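Local coordinates for protein myosin regulatory light chain (Physarum polycephalum, PDB 2BL0) that serves as a regulatory light chain of myosin II and binds a calcium ion through an EF-hand loop, at residues E50-G55 with F61-S66; E10-F15 with G57-P62; S6-A11 with S66-R71. All coordinates share one frame; numbering follows the deposited sequence. Where two conformers were deposited one is given.

Overall arrangement
From the N terminus, helix 3-15 supplies the first halves of two contacts in succession: residues 6-11 for interaction 3 and, overlapping at Glu-10 and Ala-11, residues 10-15 for interaction 2. The chain then runs through strand 22-24 and helices 25-35 and 41-51 before residues 50-55 open interaction 1. Interaction 2 closes its loop of 41 intervening residues at 57-62. Interaction 1 closes a loop of only five at 61-66, overlapping the end of interaction 2 at Phe-61 and Pro-62. Residues 66-71 complete interaction 3, inside whose loop interaction 1 is nested. Helix 61-72 is thus tied to the calcium loop by interaction 1 and to helix 3-15 by the other two, interaction 2 also drawing in strand 58-60.

Interaction 1: residues E50-G55 with F61-S66; sequences EADATG and FPEFLS. With CA (calcium ion), chain E.
Glu-63 meets the 50-55 segment first with its CB, which rests on the carbonyl of Ala-51 (CB to Ala-51 O, 3.2 Å). Beyond this point the side chain runs out extended; CG lies anti to the carbonyl carbon and beside the backbone N (chi1 -70°), a setting that sends the carboxylate past Ala-51 to the calcium ion. Both oxygens bind the metal, Glu-63 OE1 at 2.5 Å and Glu-63 OE2 at 2.4 Å, so the ligation is bidentate. OE2 also accepts a nearly straight hydrogen bond from Thr-54 N (2.9 Å, N-H...O angle 170°), the donor arriving almost in line with the C-O bond. OE1 takes another from the backbone N of Gln-60, so each oxygen is fixed by the metal and by a main-chain N-H, and rotation of the carboxylate is restricted.

These are the features of a canonical twelve-residue EF-hand loop, in which Asp-52 is the first ligand and Glu-63 the last. Asp-52 OD1 reaches the calcium at 2.3 Å, and its other oxygen, OD2, accepts a bond from Gly-57 N. The Asp-52 and Glu-63 side chains run side by side, yet their carboxylate planes stand 82° apart. Thr-54, whose side chain crosses that of Glu-63 at about a right angle, contributes OG1 at 2.4 Å from the calcium. Asn-56 and the carbonyl of Lys-58 complete the protein ligands. At the main chain, a water joins the helices, hydrogen-bonded to Glu-63 O and to Ala-51 O, the latter at 3.0 Å.

Phe-64 follows, with its CA nearest that of Ala-51 (5.4 Å), but its CB points away from the 50-55 segment; its ring packs on Phe-15 of helix 3-15, while its CB touches Ile-59.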
loop_
_atom_site.group_PDB
_atom_site.type_symbol
_atom_site.label_atom_id
_atom_site.label_comp_id
_atom_site.label_asym_id
_atom_site.label_seq_id
_atom_site.Cartn_x
_atom_site.Cartn_y
_atom_site.Cartn_z
ATOM N N GLU C 50 23.203 -11.239 -23.816
ATOM C CA GLU C 50 22.556 -10.822 -22.554
ATOM C C GLU C 50 21.948 -12.047 -21.872
ATOM O O GLU C 50 22.028 -12.208 -20.641
ATOM C CB GLU C 50 21.406 -9.823 -22.830
ATOM C CG GLU C 50 21.831 -8.392 -23.097
ATOM C CD GLU C 50 20.695 -7.475 -23.522
ATOM O OE1 GLU C 50 19.613 -7.964 -23.935
ATOM O OE2 GLU C 50 20.897 -6.238 -23.444
ATOM N N ALA C 51 21.319 -12.899 -22.682
ATOM C CA ALA C 51 20.571 -14.050 -22.166
ATOM C C ALA C 51 21.506 -15.200 -21.825
ATOM O O ALA C 51 21.319 -15.873 -20.817
ATOM C CB ALA C 51 19.555 -14.500 -23.179
ATOM N N ASP C 52 22.522 -15.400 -22.655
ATOM C CA ASP C 52 23.483 -16.484 -22.494
ATOM C C ASP C 52 24.617 -16.052 -21.560
ATOM O O ASP C 52 25.745 -15.807 -21.993
ATOM C CB ASP C 52 24.033 -16.890 -23.865
ATOM C CG ASP C 52 25.031 -18.054 -23.795
ATOM O OD1 ASP C 52 24.936 -18.913 -22.889
ATOM O OD2 ASP C 52 25.952 -18.182 -24.647
ATOM N N ALA C 53 24.312 -15.980 -20.275
ATOM C CA ALA C 53 25.262 -15.467 -19.283
ATOM C C ALA C 53 26.516 -16.310 -19.199
ATOM O O ALA C 53 27.587 -15.780 -18.967
ATOM C CB ALA C 53 24.619 -15.369 -17.926
ATOM N N THR C 54 26.403 -17.622 -19.385
ATOM C CA THR C 54 27.576 -18.493 -19.311
ATOM C C THR C 54 28.432 -18.429 -20.562
ATOM O O THR C 54 29.549 -18.947 -20.562
ATOM C CB THR C 54 27.219 -19.961 -19.105
ATOM O OG1 THR C 54 26.495 -20.422 -20.244
ATOM C CG2 THR C 54 26.343 -20.178 -17.891
ATOM N N GLY C 55 27.906 -17.834 -21.628
ATOM C CA GLY C 55 28.684 -17.602 -22.841
ATOM C C GLY C 55 29.009 -18.862 -23.621
ATOM O O GLY C 55 29.980 -18.898 -24.372
ATOM N N PHE C 61 16.901 -22.236 -19.462
ATOM C CA PHE C 61 15.852 -21.515 -18.765
ATOM C C PHE C 61 16.369 -20.652 -17.595
ATOM O O PHE C 61 16.012 -19.492 -17.509
ATOM C CB PHE C 61 14.704 -22.422 -18.284
ATOM C CG PHE C 61 13.681 -21.674 -17.487
ATOM C CD1 PHE C 61 13.008 -20.608 -18.062
ATOM C CD2 PHE C 61 13.446 -21.970 -16.145
ATOM C CE1 PHE C 61 12.099 -19.864 -17.343
ATOM C CE2 PHE C 61 12.526 -21.230 -15.418
ATOM C CZ PHE C 61 11.855 -20.166 -16.025
ATOM N N PRO C 62 17.167 -21.181 -16.658
ATOM C CA PRO C 62 17.633 -20.312 -15.559
ATOM C C PRO C 62 18.341 -19.027 -16.011
ATOM O O PRO C 62 18.228 -18.021 -15.315
ATOM C CB PRO C 62 18.547 -21.210 -14.748
ATOM C CG PRO C 62 17.997 -22.623 -15.001
ATOM C CD PRO C 62 17.552 -22.593 -16.442
ATOM N N GLU C 63 19.055 -19.081 -17.135
ATOM C CA GLU C 63 19.715 -17.909 -17.716
ATOM C C GLU C 63 18.689 -16.892 -18.225
ATOM O O GLU C 63 18.795 -15.706 -17.957
ATOM C CB GLU C 63 20.648 -18.329 -18.842
ATOM C CG GLU C 63 21.891 -19.083 -18.384
ATOM C CD GLU C 63 22.748 -19.529 -19.554
ATOM O OE1 GLU C 63 22.242 -20.324 -20.342
ATOM O OE2 GLU C 63 23.880 -19.038 -19.771
ATOM N N PHE C 64 17.706 -17.376 -18.981
ATOM C CA PHE C 64 16.601 -16.560 -19.477
ATOM C C PHE C 64 15.854 -15.942 -18.290
ATOM O O PHE C 64 15.570 -14.751 -18.284
ATOM C CB PHE C 64 15.678 -17.445 -20.311
ATOM C CG PHE C 64 14.421 -16.767 -20.802
ATOM C CD1 PHE C 64 14.471 -15.907 -21.890
ATOM C CD2 PHE C 64 13.191 -17.004 -20.186
ATOM C CE1 PHE C 64 13.324 -15.284 -22.364
ATOM C CE2 PHE C 64 12.032 -16.388 -20.650
ATOM C CZ PHE C 64 12.098 -15.520 -21.747
ATOM N N LEU C 65 15.542 -16.771 -17.289
ATOM C CA LEU C 65 14.814 -16.330 -16.097
ATOM C C LEU C 65 15.530 -15.215 -15.371
ATOM O O LEU C 65 14.906 -14.199 -14.996
ATOM C CB LEU C 65 14.605 -17.491 -15.112
ATOM C CG LEU C 65 13.797 -17.147 -13.851
ATOM C CD1 LEU C 65 12.426 -16.607 -14.264
ATOM C CD2 LEU C 65 13.670 -18.356 -12.923
ATOM N N SER C 66 16.828 -15.397 -15.137
ATOM C CA SER C 66 17.619 -14.372 -14.470
ATOM C C SER C 66 17.554 -13.029 -15.233
ATOM O O SER C 66 17.389 -11.951 -14.620
ATOM C CB SER C 66 19.076 -14.819 -14.301
ATOM O OG SER C 66 19.854 -13.779 -13.697
HETATM CA CA CA E . 24.429 -20.661 -21.500
HETATM O O HOH W 1 21.183 -14.218 -18.322
#

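Interaction 2: residues E10-F15 with G57-P62; sequences EAFELF and GKIQFP. With CA (calcium ion), chain E.
The ring of Phe-12 is laid against main chain as much as against side chains: its CZ comes within 3.4 Å of Phe-61 N, where strand 58-60 gives way to helix 61-72. The carbonyl O of Ile-59 sits at the ring edge, in its plane, 3.5 Å from Phe-12 CZ. Over one face stands Phe-61 CB, 4.0 Å from the centroid of the Phe-12 ring and 13° off its normal, a CH-pi contact. Phe-61 then turns its own ring edge toward that same ring in an offset edge-to-face pair, planes at 63°, and Phe-61 CD1 reaches back to Phe-12 CB at 3.7 Å. Phe-12 can present its ring this way because CG lies anti to the backbone N (chi1 -177°). With an alanine here, Phe-61 would probably lose its edge-to-face partner and a gap is likely to open beside the main chain of Ile-59 and Gln-60. Phe-12 also touches Ile-23 of strand 22-24, which pairs with Ile-59. One residue before Ile-59, the carbonyl O of Lys-58 binds calcium. Packing of the first helix against the strand-to-helix junction of the second loop is the arrangement of a paired EF-hand domain.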
loop_
_atom_site.group_PDB
_atom_site.type_symbol
_atom_site.label_atom_id
_atom_site.label_comp_id
_atom_site.label_asym_id
_atom_site.label_seq_id
_atom_site.Cartn_x
_atom_site.Cartn_y
_atom_site.Cartn_z
ATOM N N GLU C 10 6.686 -20.442 -19.230
ATOM C CA GLU C 10 5.775 -20.699 -20.341
ATOM C C GLU C 10 6.304 -20.066 -21.631
ATOM O O GLU C 10 6.283 -20.689 -22.680
ATOM C CB GLU C 10 4.354 -20.209 -20.009
ATOM C CG GLU C 10 3.647 -21.085 -18.991
ATOM C CD GLU C 10 2.374 -20.481 -18.419
ATOM O OE1 GLU C 10 2.046 -19.325 -18.747
ATOM O OE2 GLU C 10 1.696 -21.178 -17.624
ATOM N N ALA C 11 6.813 -18.840 -21.536
ATOM C CA ALA C 11 7.377 -18.142 -22.686
ATOM C C ALA C 11 8.594 -18.870 -23.207
ATOM O O ALA C 11 8.743 -19.061 -24.407
ATOM C CB ALA C 11 7.736 -16.723 -22.332
ATOM N N PHE C 12 9.499 -19.243 -22.300
ATOM C CA PHE C 12 10.697 -19.968 -22.693
ATOM C C PHE C 12 10.312 -21.258 -23.447
ATOM O O PHE C 12 10.923 -21.624 -24.461
ATOM C CB PHE C 12 11.540 -20.301 -21.461
ATOM C CG PHE C 12 12.836 -20.992 -21.787
ATOM C CD1 PHE C 12 13.963 -20.257 -22.100
ATOM C CD2 PHE C 12 12.906 -22.375 -21.794
ATOM C CE1 PHE C 12 15.164 -20.905 -22.410
ATOM C CE2 PHE C 12 14.085 -23.033 -22.113
ATOM C CZ PHE C 12 15.218 -22.287 -22.414
ATOM N N GLU C 13 9.308 -21.952 -22.927
ATOM C CA GLU C 13 8.836 -23.193 -23.537
ATOM C C GLU C 13 8.350 -22.932 -24.972
ATOM O O GLU C 13 8.614 -23.728 -25.869
ATOM C CB GLU C 13 7.729 -23.836 -22.694
ATOM C CG GLU C 13 8.235 -24.520 -21.430
ATOM C CD GLU C 13 9.288 -25.563 -21.719
ATOM O OE1 GLU C 13 8.951 -26.611 -22.298
ATOM O OE2 GLU C 13 10.458 -25.310 -21.389
ATOM N N LEU C 14 7.659 -21.821 -25.194
ATOM C CA LEU C 14 7.199 -21.478 -26.549
ATOM C C LEU C 14 8.385 -21.198 -27.442
ATOM O O LEU C 14 8.380 -21.557 -28.621
ATOM C CB LEU C 14 6.281 -20.241 -26.562
ATOM C CG LEU C 14 4.844 -20.393 -26.093
ATOM C CD1 LEU C 14 4.064 -19.129 -26.469
ATOM C CD2 LEU C 14 4.171 -21.638 -26.679
ATOM N N PHE C 15 9.425 -20.576 -26.881
ATOM C CA PHE C 15 10.640 -20.278 -27.636
ATOM C C PHE C 15 11.528 -21.521 -27.851
ATOM O O PHE C 15 12.523 -21.447 -28.588
ATOM C CB PHE C 15 11.462 -19.183 -26.948
ATOM C CG PHE C 15 10.694 -17.897 -26.682
ATOM C CD1 PHE C 15 9.590 -17.524 -27.461
ATOM C CD2 PHE C 15 11.074 -17.063 -25.646
ATOM C CE1 PHE C 15 8.889 -16.377 -27.195
ATOM C CE2 PHE C 15 10.387 -15.905 -25.387
ATOM C CZ PHE C 15 9.299 -15.550 -26.155
ATOM N N GLY C 57 26.930 -20.479 -25.838
ATOM C CA GLY C 57 26.140 -20.579 -27.063
ATOM C C GLY C 57 24.735 -21.175 -26.930
ATOM O O GLY C 57 24.040 -21.404 -27.943
ATOM N N LYS C 58 24.319 -21.417 -25.695
ATOM C CA LYS C 58 23.029 -22.046 -25.392
ATOM C C LYS C 58 22.361 -21.346 -24.202
ATOM O O LYS C 58 22.934 -21.302 -23.130
ATOM C CB LYS C 58 23.239 -23.518 -25.043
ATOM C CG LYS C 58 23.761 -24.398 -26.187
ATOM C CD LYS C 58 23.864 -25.848 -25.723
ATOM C CE LYS C 58 24.329 -26.773 -26.815
ATOM N NZ LYS C 58 25.794 -26.819 -26.897
ATOM N N ILE C 59 21.162 -20.798 -24.386
ATOM C CA ILE C 59 20.417 -20.126 -23.330
ATOM C C ILE C 59 19.561 -21.172 -22.612
ATOM O O ILE C 59 18.618 -21.700 -23.197
ATOM C CB ILE C 59 19.480 -19.017 -23.905
ATOM C CG1 ILE C 59 20.247 -17.979 -24.734
ATOM C CG2 ILE C 59 18.697 -18.343 -22.739
ATOM C CD1 ILE C 59 19.365 -17.063 -25.577
ATOM N N GLN C 60 19.905 -21.482 -21.368
ATOM C CA GLN C 60 19.101 -22.373 -20.526
ATOM C C GLN C 60 17.962 -21.570 -19.906
ATOM O O GLN C 60 18.064 -20.355 -19.776
ATOM C CB GLN C 60 19.928 -22.982 -19.391
ATOM C CG GLN C 60 21.306 -23.570 -19.760
ATOM C CD GLN C 60 21.253 -24.622 -20.852
ATOM O OE1 GLN C 60 22.182 -24.710 -21.683
ATOM N NE2 GLN C 60 20.188 -25.432 -20.863
ATOM N N PHE C 61 16.901 -22.236 -19.462
ATOM C CA PHE C 61 15.852 -21.515 -18.765
ATOM C C PHE C 61 16.369 -20.652 -17.595
ATOM O O PHE C 61 16.012 -19.492 -17.509
ATOM C CB PHE C 61 14.704 -22.422 -18.284
ATOM C CG PHE C 61 13.681 -21.674 -17.487
ATOM C CD1 PHE C 61 13.008 -20.608 -18.062
ATOM C CD2 PHE C 61 13.446 -21.970 -16.145
ATOM C CE1 PHE C 61 12.099 -19.864 -17.343
ATOM C CE2 PHE C 61 12.526 -21.230 -15.418
ATOM C CZ PHE C 61 11.855 -20.166 -16.025
ATOM N N PRO C 62 17.167 -21.181 -16.658
ATOM C CA PRO C 62 17.633 -20.312 -15.559
ATOM C C PRO C 62 18.341 -19.027 -16.011
ATOM O O PRO C 62 18.228 -18.021 -15.315
ATOM C CB PRO C 62 18.547 -21.210 -14.748
ATOM C CG PRO C 62 17.997 -22.623 -15.001
ATOM C CD PRO C 62 17.552 -22.593 -16.442
HETATM CA CA CA E . 24.429 -20.661 -21.500
#

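Interaction 3: residues S6-A11 with S66-R71; sequences SEFKEA and SMMGRR
Met-68 stands over the face of the Phe-8 ring, with the chain of the methionine folded back beside it. Its CB is almost exactly above the middle of the ring: it lies 3.8 Å from the Phe-8 centroid and only 7° off the normal, which identifies a CH-pi contact. From there the side chain is bent at both chi2 (-64°) and chi3, and this double bend brings the terminal methyl back, so that Met-68 CE meets Phe-8 CE1 at 3.8 Å. The sulfur stays farther off and oblique, Met-68 SD being 5.5 Å from the Phe-8 centroid and 32° from the normal, a Met-aromatic contact. One residue on, Gly-69 brings its backbone N to 4.2 Å from Phe-8 CE2, again at an oblique angle. No hydrogen bond links the two segments; the contact is apolar and aromatic, between two helical segments whose nearest CA atoms are those of Phe-8 and Met-68. Leu-65 and Met-72 extend the surface of helix 61-72 that touches Phe-8, while an aromatic side chain of another protein chain meets its ring. Helix 61-72 therefore lies between helix 3-15, which it meets here through Met-68 and Gly-69, and helix 41-51, on which Met-67 packs.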
loop_
_atom_site.group_PDB
_atom_site.type_symbol
_atom_site.label_atom_id
_atom_site.label_comp_id
_atom_site.label_asym_id
_atom_site.label_seq_id
_atom_site.Cartn_x
_atom_site.Cartn_y
_atom_site.Cartn_z
ATOM N N SER C 6 6.387 -18.581 -13.525
ATOM C CA SER C 6 5.635 -19.520 -14.356
ATOM C C SER C 6 5.381 -18.943 -15.743
ATOM O O SER C 6 5.463 -19.651 -16.735
ATOM C CB SER C 6 4.329 -19.934 -13.686
ATOM O OG SER C 6 3.478 -18.819 -13.539
ATOM N N GLU C 7 5.115 -17.646 -15.806
ATOM C CA GLU C 7 4.906 -16.975 -17.068
ATOM C C GLU C 7 6.209 -16.956 -17.894
ATOM O O GLU C 7 6.205 -17.179 -19.109
ATOM C CB GLU C 7 4.435 -15.553 -16.815
ATOM C CG GLU C 7 4.060 -14.828 -18.074
ATOM C CD GLU C 7 3.343 -13.532 -17.807
ATOM O OE1 GLU C 7 3.936 -12.645 -17.143
ATOM O OE2 GLU C 7 2.202 -13.402 -18.281
ATOM N N PHE C 8 7.326 -16.676 -17.239
ATOM C CA PHE C 8 8.589 -16.696 -17.973
ATOM C C PHE C 8 8.920 -18.093 -18.448
ATOM O O PHE C 8 9.448 -18.252 -19.529
ATOM C CB PHE C 8 9.743 -16.123 -17.155
ATOM C CG PHE C 8 9.630 -14.652 -16.906
ATOM C CD1 PHE C 8 9.157 -13.791 -17.896
ATOM C CD2 PHE C 8 9.975 -14.123 -15.672
ATOM C CE1 PHE C 8 9.052 -12.440 -17.651
ATOM C CE2 PHE C 8 9.871 -12.786 -15.443
ATOM C CZ PHE C 8 9.405 -11.944 -16.441
ATOM N N LYS C 9 8.571 -19.104 -17.667
ATOM C CA LYS C 9 8.830 -20.486 -18.056
ATOM C C LYS C 9 7.953 -20.858 -19.253
ATOM O O LYS C 9 8.432 -21.476 -20.188
ATOM C CB LYS C 9 8.610 -21.444 -16.867
ATOM C CG LYS C 9 8.851 -22.929 -17.153
ATOM C CD LYS C 9 10.306 -23.242 -17.411
ATOM C CE LYS C 9 10.533 -24.701 -17.804
ATOM N NZ LYS C 9 11.483 -24.806 -18.951
ATOM N N GLU C 10 6.686 -20.442 -19.230
ATOM C CA GLU C 10 5.775 -20.699 -20.341
ATOM C C GLU C 10 6.304 -20.066 -21.631
ATOM O O GLU C 10 6.283 -20.689 -22.680
ATOM C CB GLU C 10 4.354 -20.209 -20.009
ATOM C CG GLU C 10 3.647 -21.085 -18.991
ATOM C CD GLU C 10 2.374 -20.481 -18.419
ATOM O OE1 GLU C 10 2.046 -19.325 -18.747
ATOM O OE2 GLU C 10 1.696 -21.178 -17.624
ATOM N N ALA C 11 6.813 -18.840 -21.536
ATOM C CA ALA C 11 7.377 -18.142 -22.686
ATOM C C ALA C 11 8.594 -18.870 -23.207
ATOM O O ALA C 11 8.743 -19.061 -24.407
ATOM C CB ALA C 11 7.736 -16.723 -22.332
ATOM N N SER C 66 16.828 -15.397 -15.137
ATOM C CA SER C 66 17.619 -14.372 -14.470
ATOM C C SER C 66 17.554 -13.029 -15.233
ATOM O O SER C 66 17.389 -11.951 -14.620
ATOM C CB SER C 66 19.076 -14.819 -14.301
ATOM O OG SER C 66 19.854 -13.779 -13.697
ATOM N N MET C 67 17.664 -13.102 -16.554
ATOM C CA MET C 67 17.685 -11.906 -17.395
ATOM C C MET C 67 16.340 -11.189 -17.385
ATOM O O MET C 67 16.283 -9.958 -17.162
ATOM C CB MET C 67 18.113 -12.261 -18.822
ATOM C CG MET C 67 17.996 -11.098 -19.821
ATOM S SD MET C 67 18.067 -11.663 -21.484
ATOM C CE MET C 67 16.481 -12.444 -21.654
ATOM N N MET C 68 15.265 -11.950 -17.589
ATOM C CA MET C 68 13.925 -11.379 -17.639
ATOM C C MET C 68 13.562 -10.792 -16.271
ATOM O O MET C 68 13.002 -9.702 -16.195
ATOM C CB MET C 68 12.892 -12.420 -18.057
ATOM C CG MET C 68 13.057 -12.955 -19.474
ATOM S SD MET C 68 12.834 -11.679 -20.715
ATOM C CE MET C 68 11.174 -11.325 -20.588
ATOM N N GLY C 69 13.879 -11.535 -15.209
ATOM C CA GLY C 69 13.705 -11.063 -13.835
ATOM C C GLY C 69 14.398 -9.752 -13.521
ATOM O O GLY C 69 13.812 -8.878 -12.871
ATOM N N ARG C 70 15.634 -9.598 -13.996
ATOM C CA ARG C 70 16.408 -8.380 -13.772
ATOM C C ARG C 70 15.653 -7.176 -14.347
ATOM O O ARG C 70 15.513 -6.153 -13.684
ATOM C CB ARG C 70 17.809 -8.488 -14.405
ATOM C CG ARG C 70 18.852 -9.289 -13.569
ATOM C CD ARG C 70 20.258 -9.488 -14.237
ATOM N NE ARG C 70 20.220 -9.619 -15.706
ATOM C CZ ARG C 70 20.188 -8.592 -16.577
ATOM N NH1 ARG C 70 20.194 -7.326 -16.159
ATOM N NH2 ARG C 70 20.143 -8.830 -17.883
ATOM N N ARG C 71 15.110 -7.325 -15.547
ATOM C CA ARG C 71 14.471 -6.211 -16.229
ATOM C C ARG C 71 13.006 -6.029 -15.833
ATOM O O ARG C 71 12.484 -4.921 -15.943
ATOM C CB ARG C 71 14.598 -6.373 -17.756
ATOM C CG ARG C 71 16.023 -6.465 -18.278
ATOM C CD ARG C 71 16.814 -5.153 -18.234
ATOM N NE ARG C 71 16.282 -4.122 -19.136
ATOM C CZ ARG C 71 16.662 -3.920 -20.404
ATOM N NH1 ARG C 71 16.088 -2.954 -21.110
ATOM N NH2 ARG C 71 17.600 -4.669 -20.982
#